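Local coordinates for guanine nucleotide exchange protein (Legionella pneumophila, PDB 1XSZ), which probably promotes guanine nucleotide exchange on ADP-ribosylation factor GTPases through a Sec7 domain, with a C-terminal cap lying over its active site, at residues S80-N85 with L93-K98; R111-F116 with L136-T141; I142-D147 with E183-E188; L196-T201 with S255-Y260. One frame throughout, in Å; residues are numbered along the deposited sequence. Where two conformers were deposited one is given.

Contact 1: residues S80-N85 with L93-K98; sequences SQMNFN and LRTFLK
Met82 reaches from the loop 80-85 to the helix segment 93-98 and ends on Phe96 and Thr95. Its CB already points toward the helix. CG stands anti to the carbonyl carbon (chi1 -65°), and the extended step that follows carries SD to 4.1 Å from CD2 of Phe96. This is a Met-aromatic contact: the sulfur lies 71° off the ring normal and meets the ring obliquely. At chi3 (76°) the chain bends, and CE turns in on the helix backbone, 4.1 Å from CA of Phe96; CE also lies 4.4 Å from CG2 of Thr95. A long, flexible thioether suits this place, since one chain can follow both a ring and the helix surface beside it. Phe84 adds a second apolar group: its CZ is likewise 4.1 Å from CD2 of Phe96, so one ring carbon takes up both loop residues. Thr95 presents its methyl here, while its OG1 bonds to Gln87 and to Glu91 O. The side chain of Gln123, on helix 106-123, hydrogen-bonds Phe84 N and Met82 O. The loop runs from helix 69-80 to helix 89-98 in the Sec7 region, with Met82 touching His49 of helix 40-50 and Phe96 resting on Leu112 of helix 106-123.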
loop_
_atom_site.group_PDB
_atom_site.type_symbol
_atom_site.label_atom_id
_atom_site.label_comp_id
_atom_site.label_asym_id
_atom_site.label_seq_id
_atom_site.Cartn_x
_atom_site.Cartn_y
_atom_site.Cartn_z
ATOM N N SER A 80 10.733 -14.318 -5.729
ATOM C CA SER A 80 11.827 -15.238 -6.025
ATOM C C SER A 80 11.459 -16.170 -7.175
ATOM O O SER A 80 12.332 -16.668 -7.887
ATOM C CB SER A 80 12.173 -16.064 -4.785
ATOM O OG SER A 80 12.672 -15.239 -3.750
ATOM N N GLN A 81 10.162 -16.399 -7.355
ATOM C CA GLN A 81 9.677 -17.273 -8.417
ATOM C C GLN A 81 9.663 -16.591 -9.780
ATOM O O GLN A 81 9.340 -17.213 -10.793
ATOM C CB GLN A 81 8.281 -17.796 -8.056
ATOM C CG GLN A 81 8.299 -18.746 -6.863
ATOM C CD GLN A 81 6.930 -18.982 -6.259
ATOM O OE1 GLN A 81 5.936 -18.394 -6.685
ATOM N NE2 GLN A 81 6.873 -19.845 -5.251
ATOM N N MET A 82 10.016 -15.308 -9.802
ATOM C CA MET A 82 10.072 -14.547 -11.046
ATOM C C MET A 82 11.500 -14.607 -11.572
ATOM O O MET A 82 12.451 -14.610 -10.793
ATOM C CB MET A 82 9.666 -13.093 -10.800
ATOM C CG MET A 82 8.217 -12.936 -10.364
ATOM S SD MET A 82 7.755 -11.228 -10.007
ATOM C CE MET A 82 7.594 -10.564 -11.653
ATOM N N ASN A 83 11.648 -14.652 -12.892
ATOM C CA ASN A 83 12.971 -14.734 -13.510
ATOM C C ASN A 83 13.435 -13.386 -14.053
ATOM O O ASN A 83 12.960 -12.939 -15.095
ATOM C CB ASN A 83 12.947 -15.754 -14.653
ATOM C CG ASN A 83 14.312 -15.947 -15.299
ATOM O OD1 ASN A 83 14.424 -16.536 -16.377
ATOM N ND2 ASN A 83 15.356 -15.464 -14.640
ATOM N N PHE A 84 14.369 -12.752 -13.350
ATOM C CA PHE A 84 14.904 -11.462 -13.771
ATOM C C PHE A 84 16.236 -11.624 -14.492
ATOM O O PHE A 84 16.793 -10.655 -15.005
ATOM C CB PHE A 84 15.082 -10.540 -12.562
ATOM C CG PHE A 84 13.793 -10.189 -11.883
ATOM C CD1 PHE A 84 12.807 -9.481 -12.563
ATOM C CD2 PHE A 84 13.548 -10.600 -10.578
ATOM C CE1 PHE A 84 11.589 -9.186 -11.954
ATOM C CE2 PHE A 84 12.333 -10.311 -9.959
ATOM C CZ PHE A 84 11.354 -9.605 -10.650
ATOM N N ASN A 85 16.744 -12.850 -14.532
ATOM C CA ASN A 85 18.010 -13.104 -15.203
ATOM C C ASN A 85 17.862 -12.870 -16.702
ATOM O O ASN A 85 17.023 -13.481 -17.368
ATOM C CB ASN A 85 18.474 -14.538 -14.937
ATOM C CG ASN A 85 19.768 -14.872 -15.655
ATOM O OD1 ASN A 85 19.777 -15.087 -16.865
ATOM N ND2 ASN A 85 20.867 -14.903 -14.914
ATOM N N LEU A 93 12.482 -4.122 -13.385
ATOM C CA LEU A 93 11.569 -3.353 -12.546
ATOM C C LEU A 93 10.240 -3.141 -13.272
ATOM O O LEU A 93 9.176 -3.190 -12.649
ATOM C CB LEU A 93 12.211 -2.014 -12.174
ATOM C CG LEU A 93 11.427 -1.071 -11.255
ATOM C CD1 LEU A 93 10.905 -1.807 -10.029
ATOM C CD2 LEU A 93 12.345 0.068 -10.831
ATOM N N ARG A 94 10.289 -2.901 -14.579
ATOM C CA ARG A 94 9.061 -2.699 -15.346
ATOM C C ARG A 94 8.211 -3.965 -15.306
ATOM O O ARG A 94 6.997 -3.906 -15.093
ATOM C CB ARG A 94 9.377 -2.337 -16.800
ATOM C CG ARG A 94 8.138 -1.963 -17.606
ATOM C CD ARG A 94 8.513 -1.440 -18.987
ATOM N NE ARG A 94 7.385 -0.807 -19.667
ATOM C CZ ARG A 94 6.339 -1.462 -20.161
ATOM N NH1 ARG A 94 6.269 -2.782 -20.059
ATOM N NH2 ARG A 94 5.361 -0.795 -20.759
ATOM N N THR A 95 8.849 -5.110 -15.513
ATOM C CA THR A 95 8.142 -6.383 -15.490
ATOM C C THR A 95 7.516 -6.620 -14.119
ATOM O O THR A 95 6.363 -7.049 -14.008
ATOM C CB THR A 95 9.104 -7.534 -15.830
ATOM O OG1 THR A 95 9.561 -7.378 -17.180
ATOM C CG2 THR A 95 8.407 -8.879 -15.674
ATOM N N PHE A 96 8.273 -6.322 -13.072
ATOM C CA PHE A 96 7.791 -6.502 -11.714
ATOM C C PHE A 96 6.568 -5.621 -11.435
ATOM O O PHE A 96 5.523 -6.113 -11.005
ATOM C CB PHE A 96 8.918 -6.177 -10.725
ATOM C CG PHE A 96 8.511 -6.266 -9.280
ATOM C CD1 PHE A 96 8.111 -5.125 -8.582
ATOM C CD2 PHE A 96 8.519 -7.490 -8.618
ATOM C CE1 PHE A 96 7.725 -5.212 -7.236
ATOM C CE2 PHE A 96 8.136 -7.588 -7.279
ATOM C CZ PHE A 96 7.739 -6.444 -6.587
ATOM N N LEU A 97 6.687 -4.325 -11.696
ATOM C CA LEU A 97 5.575 -3.420 -11.421
ATOM C C LEU A 97 4.308 -3.739 -12.207
ATOM O O LEU A 97 3.200 -3.599 -11.684
ATOM C CB LEU A 97 6.000 -1.972 -11.675
ATOM C CG LEU A 97 7.101 -1.462 -10.740
ATOM C CD1 LEU A 97 7.593 -0.116 -11.235
ATOM C CD2 LEU A 97 6.579 -1.375 -9.306
ATOM N N LYS A 98 4.464 -4.183 -13.450
ATOM C CA LYS A 98 3.317 -4.508 -14.298
ATOM C C LYS A 98 2.604 -5.794 -13.872
ATOM O O LYS A 98 1.482 -6.065 -14.308
ATOM C CB LYS A 98 3.783 -4.602 -15.760
ATOM C CG LYS A 98 2.723 -5.045 -16.759
ATOM C CD LYS A 98 3.264 -4.981 -18.185
ATOM C CE LYS A 98 4.503 -5.847 -18.356
ATOM N NZ LYS A 98 4.215 -7.290 -18.111
#

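Contact 2: residues R111-F116 with L136-T141; sequences RLVQSF and LLAFQT
Leu137 O, one residue before the Ala138 that meets Val113, is gripped twice by Thr141. The hydroxyl OG1 donates to it at 2.7 Å, and Thr141 N makes the helical bond at 2.9 Å. The two donors come from opposite faces of the carbonyl plane, the hydroxyl tilted 33° from it. Threonine suits a buried helix position because its hydroxyl can be satisfied by the carbonyl one turn back.

The side chains that meet across the contact are apolar. Val113 CG1, anti to the backbone N (chi1 175°), extends to 3.7 Å from CB of Ala138. The small methyl lets the backbones come close there, with Val113 CA and Ala138 CA 7.0 Å apart. CB of Ala138 also sits at the edge of the Phe116 ring, near its plane, 4.4 Å from CD2. The helix segments pack at an axis distance of 9.5 Å and an angle of 130°, a steep crossing somewhat nearer perpendicular than antiparallel. Phe139 turns its end away from Val113 and stacks on Trp253.

This is a buried contact of the helical Sec7 bundle: helices 106-123 and 131-149 meet here, Phe89 of helix 89-98 touches Ala138, and Leu137 lies against Phe181 and Leu182 of helix 179-191.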
loop_
_atom_site.group_PDB
_atom_site.type_symbol
_atom_site.label_atom_id
_atom_site.label_comp_id
_atom_site.label_asym_id
_atom_site.label_seq_id
_atom_site.Cartn_x
_atom_site.Cartn_y
_atom_site.Cartn_z
ATOM N N ARG A 111 6.795 -1.782 0.311
ATOM C CA ARG A 111 7.167 -3.172 0.549
ATOM C C ARG A 111 7.370 -3.934 -0.753
ATOM O O ARG A 111 8.275 -4.765 -0.858
ATOM C CB ARG A 111 6.118 -3.877 1.411
ATOM C CG ARG A 111 5.906 -3.217 2.757
ATOM C CD ARG A 111 5.303 -4.173 3.775
ATOM N NE ARG A 111 4.962 -3.476 5.010
ATOM C CZ ARG A 111 3.850 -2.770 5.186
ATOM N NH1 ARG A 111 2.958 -2.670 4.210
ATOM N NH2 ARG A 111 3.637 -2.145 6.336
ATOM N N LEU A 112 6.542 -3.656 -1.753
ATOM C CA LEU A 112 6.676 -4.345 -3.032
ATOM C C LEU A 112 8.008 -3.955 -3.680
ATOM O O LEU A 112 8.754 -4.816 -4.154
ATOM C CB LEU A 112 5.510 -4.005 -3.964
ATOM C CG LEU A 112 4.146 -4.577 -3.560
ATOM C CD1 LEU A 112 3.119 -4.182 -4.610
ATOM C CD2 LEU A 112 4.216 -6.099 -3.425
ATOM N N VAL A 113 8.319 -2.664 -3.690
ATOM C CA VAL A 113 9.572 -2.192 -4.272
ATOM C C VAL A 113 10.777 -2.803 -3.544
ATOM O O VAL A 113 11.773 -3.168 -4.174
ATOM C CB VAL A 113 9.637 -0.641 -4.238
ATOM C CG1 VAL A 113 10.999 -0.146 -4.726
ATOM C CG2 VAL A 113 8.532 -0.070 -5.123
ATOM N N GLN A 114 10.685 -2.935 -2.227
ATOM C CA GLN A 114 11.775 -3.533 -1.453
ATOM C C GLN A 114 11.959 -5.005 -1.822
ATOM O O GLN A 114 13.080 -5.516 -1.838
ATOM C CB GLN A 114 11.489 -3.410 0.044
ATOM C CG GLN A 114 11.615 -1.996 0.583
ATOM C CD GLN A 114 11.218 -1.895 2.039
ATOM O OE1 GLN A 114 11.726 -2.631 2.887
ATOM N NE2 GLN A 114 10.308 -0.978 2.340
ATOM N N SER A 115 10.862 -5.695 -2.109
ATOM C CA SER A 115 10.943 -7.105 -2.484
ATOM C C SER A 115 11.692 -7.235 -3.809
ATOM O O SER A 115 12.582 -8.082 -3.961
ATOM C CB SER A 115 9.539 -7.695 -2.617
ATOM O OG SER A 115 9.603 -9.075 -2.930
ATOM N N PHE A 116 11.338 -6.396 -4.773
ATOM C CA PHE A 116 12.015 -6.424 -6.060
ATOM C C PHE A 116 13.505 -6.140 -5.908
ATOM O O PHE A 116 14.339 -6.853 -6.464
ATOM C CB PHE A 116 11.435 -5.375 -7.006
ATOM C CG PHE A 116 12.302 -5.120 -8.203
ATOM C CD1 PHE A 116 12.309 -6.004 -9.275
ATOM C CD2 PHE A 116 13.182 -4.041 -8.217
ATOM C CE1 PHE A 116 13.188 -5.818 -10.345
ATOM C CE2 PHE A 116 14.061 -3.851 -9.281
ATOM C CZ PHE A 116 14.064 -4.741 -10.342
ATOM N N LEU A 136 17.444 1.942 -3.568
ATOM C CA LEU A 136 17.615 3.349 -3.911
ATOM C C LEU A 136 17.411 3.538 -5.416
ATOM O O LEU A 136 16.691 4.440 -5.848
ATOM C CB LEU A 136 19.015 3.837 -3.515
ATOM C CG LEU A 136 19.384 5.240 -4.015
ATOM C CD1 LEU A 136 18.478 6.276 -3.370
ATOM C CD2 LEU A 136 20.843 5.535 -3.696
ATOM N N LEU A 137 18.044 2.687 -6.213
ATOM C CA LEU A 137 17.924 2.777 -7.662
ATOM C C LEU A 137 16.470 2.596 -8.092
ATOM O O LEU A 137 15.980 3.312 -8.966
ATOM C CB LEU A 137 18.788 1.706 -8.327
ATOM C CG LEU A 137 19.311 2.014 -9.728
ATOM C CD1 LEU A 137 20.253 3.214 -9.687
ATOM C CD2 LEU A 137 20.038 0.793 -10.252
ATOM N N ALA A 138 15.787 1.638 -7.471
ATOM C CA ALA A 138 14.395 1.368 -7.797
ATOM C C ALA A 138 13.474 2.547 -7.523
ATOM O O ALA A 138 12.726 2.957 -8.415
ATOM C CB ALA A 138 13.905 0.129 -7.051
ATOM N N PHE A 139 13.519 3.111 -6.315
ATOM C CA PHE A 139 12.610 4.215 -6.059
ATOM C C PHE A 139 13.023 5.491 -6.785
ATOM O O PHE A 139 12.168 6.294 -7.151
ATOM C CB PHE A 139 12.330 4.393 -4.540
ATOM C CG PHE A 139 13.403 5.094 -3.751
ATOM C CD1 PHE A 139 13.628 6.457 -3.905
ATOM C CD2 PHE A 139 14.106 4.407 -2.758
ATOM C CE1 PHE A 139 14.528 7.135 -3.078
ATOM C CE2 PHE A 139 15.010 5.077 -1.925
ATOM C CZ PHE A 139 15.216 6.444 -2.088
ATOM N N GLN A 140 14.315 5.666 -7.052
ATOM C CA GLN A 140 14.750 6.835 -7.807
ATOM C C GLN A 140 14.219 6.691 -9.243
ATOM O O GLN A 140 13.766 7.663 -9.840
ATOM C CB GLN A 140 16.283 6.943 -7.819
ATOM C CG GLN A 140 16.909 7.382 -6.502
ATOM C CD GLN A 140 16.634 8.836 -6.165
ATOM O OE1 GLN A 140 16.505 9.676 -7.051
ATOM N NE2 GLN A 140 16.569 9.141 -4.877
ATOM N N THR A 141 14.257 5.475 -9.790
ATOM C CA THR A 141 13.763 5.247 -11.145
ATOM C C THR A 141 12.251 5.456 -11.211
ATOM O O THR A 141 11.738 5.993 -12.190
ATOM C CB THR A 141 14.133 3.832 -11.636
ATOM O OG1 THR A 141 15.558 3.677 -11.576
ATOM C CG2 THR A 141 13.681 3.629 -13.079
#

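Contact 3: residues I142-D147 with E183-E188; sequences IMLNTD and EELYSE
Leu144 and Tyr186 mark where the two backbones come nearest, their CA atoms 8.1 Å apart. Both segments are helical throughout and continue beyond the residues concerned. Their internal bonds differ a little in quality: Asp147 N to Met143 O is a normal 2.9 Å, whereas Thr146 N to Ile142 O, at 3.4 Å, is weak. The spacing is bridged by side chains, and no hydrogen bond links the segments.

From 142-147 it is Leu144 that bridges the gap. Its CG is anti to the backbone N (chi1 -175°), and its branch CD2 does all the touching. That methyl lies 3.9 Å from CD1 of Tyr186, approaching the ring obliquely, and 4.3 Å from CD2 of Leu185. The leucine and tyrosine side chains cross at about a right angle. Leucine suits the position because its length brings the CD2 methyl against two consecutive residues of the partner helix. Tyrosine offers a broad apolar ring to Leu144 while its OH reaches a polar partner, Met159 O; the N of that same Met159 is bonded to Asp147 OD1, so the loop around it is tied to both helices.

The contact joins helices 131-149 and 179-191 of the Sec7 bundle. Leu185 also packs on Leu137 and Thr141, a turn or two earlier on the first helix, while Met143 faces helix 252-258, touching Trp253.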
loop_
_atom_site.group_PDB
_atom_site.type_symbol
_atom_site.label_atom_id
_atom_site.label_comp_id
_atom_site.label_asym_id
_atom_site.label_seq_id
_atom_site.Cartn_x
_atom_site.Cartn_y
_atom_site.Cartn_z
ATOM N N ILE A 142 11.540 5.040 -10.166
ATOM C CA ILE A 142 10.096 5.250 -10.123
ATOM C C ILE A 142 9.809 6.759 -10.092
ATOM O O ILE A 142 8.919 7.238 -10.791
ATOM C CB ILE A 142 9.480 4.526 -8.907
ATOM C CG1 ILE A 142 9.517 3.015 -9.164
ATOM C CG2 ILE A 142 8.041 4.996 -8.668
ATOM C CD1 ILE A 142 9.210 2.171 -7.952
ATOM N N MET A 143 10.567 7.519 -9.302
ATOM C CA MET A 143 10.355 8.964 -9.276
ATOM C C MET A 143 10.709 9.571 -10.630
ATOM O O MET A 143 10.020 10.473 -11.117
ATOM C CB MET A 143 11.218 9.649 -8.205
ATOM C CG MET A 143 10.772 9.416 -6.773
ATOM S SD MET A 143 11.571 10.535 -5.585
ATOM C CE MET A 143 13.253 9.974 -5.665
ATOM N N LEU A 144 11.794 9.094 -11.230
ATOM C CA LEU A 144 12.229 9.613 -12.519
ATOM C C LEU A 144 11.177 9.362 -13.603
ATOM O O LEU A 144 10.990 10.186 -14.500
ATOM C CB LEU A 144 13.575 8.982 -12.908
ATOM C CG LEU A 144 14.233 9.499 -14.184
ATOM C CD1 LEU A 144 14.460 11.004 -14.084
ATOM C CD2 LEU A 144 15.560 8.781 -14.382
ATOM N N ASN A 145 10.496 8.222 -13.521
ATOM C CA ASN A 145 9.443 7.907 -14.486
ATOM C C ASN A 145 8.365 9.003 -14.449
ATOM O O ASN A 145 7.922 9.481 -15.489
ATOM C CB ASN A 145 8.851 6.531 -14.162
ATOM C CG ASN A 145 7.696 6.158 -15.064
ATOM O OD1 ASN A 145 6.534 6.135 -14.630
ATOM N ND2 ASN A 145 7.997 5.865 -16.318
ATOM N N THR A 146 7.948 9.406 -13.251
ATOM C CA THR A 146 6.947 10.465 -13.139
ATOM C C THR A 146 7.538 11.794 -13.604
ATOM O O THR A 146 6.907 12.550 -14.342
ATOM C CB THR A 146 6.474 10.629 -11.687
ATOM O OG1 THR A 146 5.688 9.497 -11.313
ATOM C CG2 THR A 146 5.639 11.903 -11.531
ATOM N N ASP A 147 8.762 12.066 -13.175
ATOM C CA ASP A 147 9.422 13.309 -13.533
ATOM C C ASP A 147 9.519 13.513 -15.044
ATOM O O ASP A 147 9.242 14.602 -15.552
ATOM C CB ASP A 147 10.811 13.335 -12.893
ATOM C CG ASP A 147 11.467 14.689 -12.973
ATOM O OD1 ASP A 147 12.284 14.908 -13.886
ATOM O OD2 ASP A 147 11.156 15.536 -12.108
ATOM N N GLU A 183 23.588 6.376 -17.064
ATOM C CA GLU A 183 23.227 6.992 -18.334
ATOM C C GLU A 183 22.269 6.065 -19.086
ATOM O O GLU A 183 21.303 6.512 -19.712
ATOM C CB GLU A 183 24.491 7.271 -19.160
ATOM C CG GLU A 183 25.328 8.413 -18.579
ATOM C CD GLU A 183 26.646 8.632 -19.298
ATOM O OE1 GLU A 183 26.670 8.568 -20.547
ATOM O OE2 GLU A 183 27.658 8.890 -18.610
ATOM N N GLU A 184 22.531 4.769 -19.001
ATOM C CA GLU A 184 21.690 3.774 -19.648
ATOM C C GLU A 184 20.317 3.709 -18.974
ATOM O O GLU A 184 19.287 3.674 -19.646
ATOM C CB GLU A 184 22.377 2.415 -19.585
ATOM C CG GLU A 184 21.451 1.243 -19.741
ATOM C CD GLU A 184 22.188 -0.063 -19.618
ATOM O OE1 GLU A 184 23.289 -0.072 -19.022
ATOM O OE2 GLU A 184 21.661 -1.077 -20.103
ATOM N N LEU A 185 20.312 3.691 -17.644
ATOM C CA LEU A 185 19.069 3.638 -16.879
ATOM C C LEU A 185 18.184 4.830 -17.242
ATOM O O LEU A 185 16.992 4.679 -17.520
ATOM C CB LEU A 185 19.390 3.646 -15.378
ATOM C CG LEU A 185 18.242 3.600 -14.367
ATOM C CD1 LEU A 185 18.779 3.132 -13.029
ATOM C CD2 LEU A 185 17.592 4.978 -14.232
ATOM N N TYR A 186 18.779 6.015 -17.256
ATOM C CA TYR A 186 18.056 7.231 -17.586
ATOM C C TYR A 186 17.379 7.130 -18.957
ATOM O O TYR A 186 16.187 7.402 -19.096
ATOM C CB TYR A 186 19.028 8.418 -17.575
ATOM C CG TYR A 186 18.376 9.756 -17.830
ATOM C CD1 TYR A 186 17.996 10.584 -16.771
ATOM C CD2 TYR A 186 18.131 10.193 -19.130
ATOM C CE1 TYR A 186 17.388 11.818 -17.009
ATOM C CE2 TYR A 186 17.525 11.419 -19.380
ATOM C CZ TYR A 186 17.157 12.227 -18.314
ATOM O OH TYR A 186 16.569 13.444 -18.560
ATOM N N SER A 187 18.160 6.746 -19.961
ATOM C CA SER A 187 17.665 6.627 -21.322
ATOM C C SER A 187 16.562 5.588 -21.456
ATOM O O SER A 187 15.590 5.795 -22.181
ATOM C CB SER A 187 18.817 6.278 -22.261
ATOM O OG SER A 187 18.346 6.070 -23.580
ATOM N N GLU A 188 16.710 4.471 -20.756
ATOM C CA GLU A 188 15.707 3.423 -20.819
ATOM C C GLU A 188 14.351 3.884 -20.320
ATOM O O GLU A 188 13.335 3.691 -20.988
ATOM C CB GLU A 188 16.133 2.222 -19.989
ATOM C CG GLU A 188 17.150 1.329 -20.640
ATOM C CD GLU A 188 17.540 0.218 -19.716
ATOM O OE1 GLU A 188 18.385 0.454 -18.824
ATOM O OE2 GLU A 188 16.980 -0.882 -19.859
#

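Contact 4: residues L196-T201 with S255-Y260; sequences LNFVKT and SFFTGY
Phe198 and Phe257 meet where the chain passes from the helical Sec7 bundle to the cap, whose core is an antiparallel sheet. The loop 196-201 follows helix 179-191 and leads to strand 204-208 of that sheet; the segment 255-260 ends helix 252-258 and enters strand 260-268.

The interactions across the contact are purely apolar. The two phenylalanines reach toward each other from opposite directions, CZ to CZ at 3.9 Å. Phe257 CZ lies at the edge of the Phe198 ring, near its plane. Phe257 has its CG anti to the backbone N (chi1 -172°), which projects the ring off the helix toward the loop. Leu196 adds one methyl of its fork: CD1 stands at the edge of the Phe257 ring, 4.4 Å from CZ. Long aromatic side chains suit this place, since the backbones stay far apart, with 11.5 Å between Phe198 CA and Thr258 CA. Around them, Phe198 touches Ile109 of helix 106-123, and Phe257 rests on Ile142 and Thr146 of helix 131-149, so the cap's helix is seated on the bundle.

No polar bond crosses the contact; two bonds inside segment 255-260 shape the helix end. Gly259 N closes the last turn on Ser255 O at 2.8 Å. Gly259 itself takes a positive phi of 86°, where a CB would press on the preceding carbonyl oxygen. Then an ST turn forms, with Tyr260 N donating to Thr258 OG1 at 3.2 Å.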
loop_
_atom_site.group_PDB
_atom_site.type_symbol
_atom_site.label_atom_id
_atom_site.label_comp_id
_atom_site.label_asym_id
_atom_site.label_seq_id
_atom_site.Cartn_x
_atom_site.Cartn_y
_atom_site.Cartn_z
ATOM N N LEU A 196 1.932 1.197 -15.097
ATOM C CA LEU A 196 1.476 1.186 -13.712
ATOM C C LEU A 196 -0.038 1.109 -13.634
ATOM O O LEU A 196 -0.741 2.015 -14.089
ATOM C CB LEU A 196 1.964 2.448 -12.997
ATOM C CG LEU A 196 3.474 2.695 -13.031
ATOM C CD1 LEU A 196 3.772 4.079 -12.459
ATOM C CD2 LEU A 196 4.196 1.609 -12.250
ATOM N N ASN A 197 -0.532 0.021 -13.060
ATOM C CA ASN A 197 -1.967 -0.189 -12.921
ATOM C C ASN A 197 -2.304 -0.275 -11.436
ATOM O O ASN A 197 -2.045 -1.287 -10.791
ATOM C CB ASN A 197 -2.364 -1.485 -13.637
ATOM C CG ASN A 197 -1.960 -1.491 -15.105
ATOM O OD1 ASN A 197 -1.352 -2.447 -15.592
ATOM N ND2 ASN A 197 -2.299 -0.426 -15.815
ATOM N N PHE A 198 -2.870 0.798 -10.896
ATOM C CA PHE A 198 -3.233 0.839 -9.483
ATOM C C PHE A 198 -4.680 0.452 -9.238
ATOM O O PHE A 198 -5.531 0.592 -10.119
ATOM C CB PHE A 198 -3.021 2.246 -8.913
ATOM C CG PHE A 198 -1.585 2.668 -8.853
ATOM C CD1 PHE A 198 -1.002 3.373 -9.904
ATOM C CD2 PHE A 198 -0.801 2.337 -7.754
ATOM C CE1 PHE A 198 0.339 3.737 -9.857
ATOM C CE2 PHE A 198 0.543 2.696 -7.697
ATOM C CZ PHE A 198 1.114 3.398 -8.753
ATOM N N VAL A 199 -4.952 -0.040 -8.034
ATOM C CA VAL A 199 -6.315 -0.390 -7.650
ATOM C C VAL A 199 -7.087 0.932 -7.603
ATOM O O VAL A 199 -6.505 1.979 -7.332
ATOM C CB VAL A 199 -6.361 -1.045 -6.245
ATOM C CG1 VAL A 199 -5.570 -2.339 -6.248
ATOM C CG2 VAL A 199 -5.797 -0.090 -5.195
ATOM N N LYS A 200 -8.390 0.892 -7.869
ATOM C CA LYS A 200 -9.184 2.118 -7.835
ATOM C C LYS A 200 -9.624 2.452 -6.413
ATOM O O LYS A 200 -9.885 3.612 -6.094
ATOM C CB LYS A 200 -10.408 1.999 -8.752
ATOM C CG LYS A 200 -11.347 0.855 -8.417
ATOM C CD LYS A 200 -12.531 0.807 -9.379
ATOM C CE LYS A 200 -12.074 0.582 -10.815
ATOM N NZ LYS A 200 -13.223 0.555 -11.766
ATOM N N THR A 201 -9.689 1.430 -5.562
ATOM C CA THR A 201 -10.088 1.608 -4.168
ATOM C C THR A 201 -9.177 0.804 -3.249
ATOM O O THR A 201 -8.586 -0.194 -3.663
ATOM C CB THR A 201 -11.541 1.139 -3.927
ATOM O OG1 THR A 201 -11.642 -0.264 -4.197
ATOM C CG2 THR A 201 -12.510 1.896 -4.829
ATOM N N SER A 255 6.246 10.629 -0.528
ATOM C CA SER A 255 5.502 11.883 -0.534
ATOM C C SER A 255 5.472 12.411 -1.975
ATOM O O SER A 255 4.444 12.882 -2.458
ATOM C CB SER A 255 6.180 12.900 0.389
ATOM O OG SER A 255 5.547 14.165 0.318
ATOM N N PHE A 256 6.609 12.314 -2.655
ATOM C CA PHE A 256 6.747 12.754 -4.038
ATOM C C PHE A 256 5.851 11.913 -4.956
ATOM O O PHE A 256 5.059 12.434 -5.738
ATOM C CB PHE A 256 8.230 12.598 -4.434
ATOM C CG PHE A 256 8.545 12.872 -5.887
ATOM C CD1 PHE A 256 8.199 11.965 -6.889
ATOM C CD2 PHE A 256 9.280 14.003 -6.238
ATOM C CE1 PHE A 256 8.586 12.179 -8.214
ATOM C CE2 PHE A 256 9.672 14.227 -7.556
ATOM C CZ PHE A 256 9.325 13.309 -8.551
ATOM N N PHE A 257 5.967 10.601 -4.823
ATOM C CA PHE A 257 5.239 9.677 -5.678
ATOM C C PHE A 257 3.726 9.599 -5.476
ATOM O O PHE A 257 2.972 9.540 -6.457
ATOM C CB PHE A 257 5.870 8.285 -5.517
ATOM C CG PHE A 257 5.354 7.243 -6.478
ATOM C CD1 PHE A 257 5.403 7.448 -7.856
ATOM C CD2 PHE A 257 4.866 6.032 -5.995
ATOM C CE1 PHE A 257 4.972 6.456 -8.744
ATOM C CE2 PHE A 257 4.434 5.037 -6.875
ATOM C CZ PHE A 257 4.489 5.253 -8.249
ATOM N N THR A 258 3.291 9.627 -4.217
ATOM C CA THR A 258 1.872 9.456 -3.891
ATOM C C THR A 258 1.178 10.577 -3.123
ATOM O O THR A 258 -0.046 10.547 -2.978
ATOM C CB THR A 258 1.666 8.200 -3.026
ATOM O OG1 THR A 258 2.186 8.445 -1.711
ATOM C CG2 THR A 258 2.381 6.986 -3.624
ATOM N N GLY A 259 1.942 11.532 -2.603
ATOM C CA GLY A 259 1.355 12.613 -1.821
ATOM C C GLY A 259 1.211 12.220 -0.358
ATOM O O GLY A 259 0.632 12.944 0.450
ATOM N N TYR A 260 1.760 11.065 -0.010
ATOM C CA TYR A 260 1.704 10.522 1.339
ATOM C C TYR A 260 2.255 11.500 2.374
ATOM O O TYR A 260 3.338 12.074 2.187
ATOM C CB TYR A 260 2.505 9.216 1.362
ATOM C CG TYR A 260 2.504 8.432 2.654
ATOM C CD1 TYR A 260 1.314 8.094 3.309
ATOM C CD2 TYR A 260 3.703 7.942 3.178
ATOM C CE1 TYR A 260 1.329 7.281 4.449
ATOM C CE2 TYR A 260 3.727 7.137 4.302
ATOM C CZ TYR A 260 2.546 6.806 4.937
ATOM O OH TYR A 260 2.590 6.007 6.053
#

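Contacts 2 and 3 share helix 131-149 and are buried, whereas contacts 1 and 4 each bring a loop against a helix and are only partly buried. None has a hydrogen bond across it; the difference lies in the groups used. A valine and an alanine, with a phenylalanine edge beside them, suit the close helices of contact 2; two leucines and a tyrosine fill contact 3. A thioether and rings meet in contact 1, and in contact 4 two rings and a leucine span the widest backbone gap. Contacts 1 and 2 adjoin through Phe96 and Phe116. Contacts 1 to 3 lie within the Sec7 region, while contact 4 adds the cap, touching contact 3 directly.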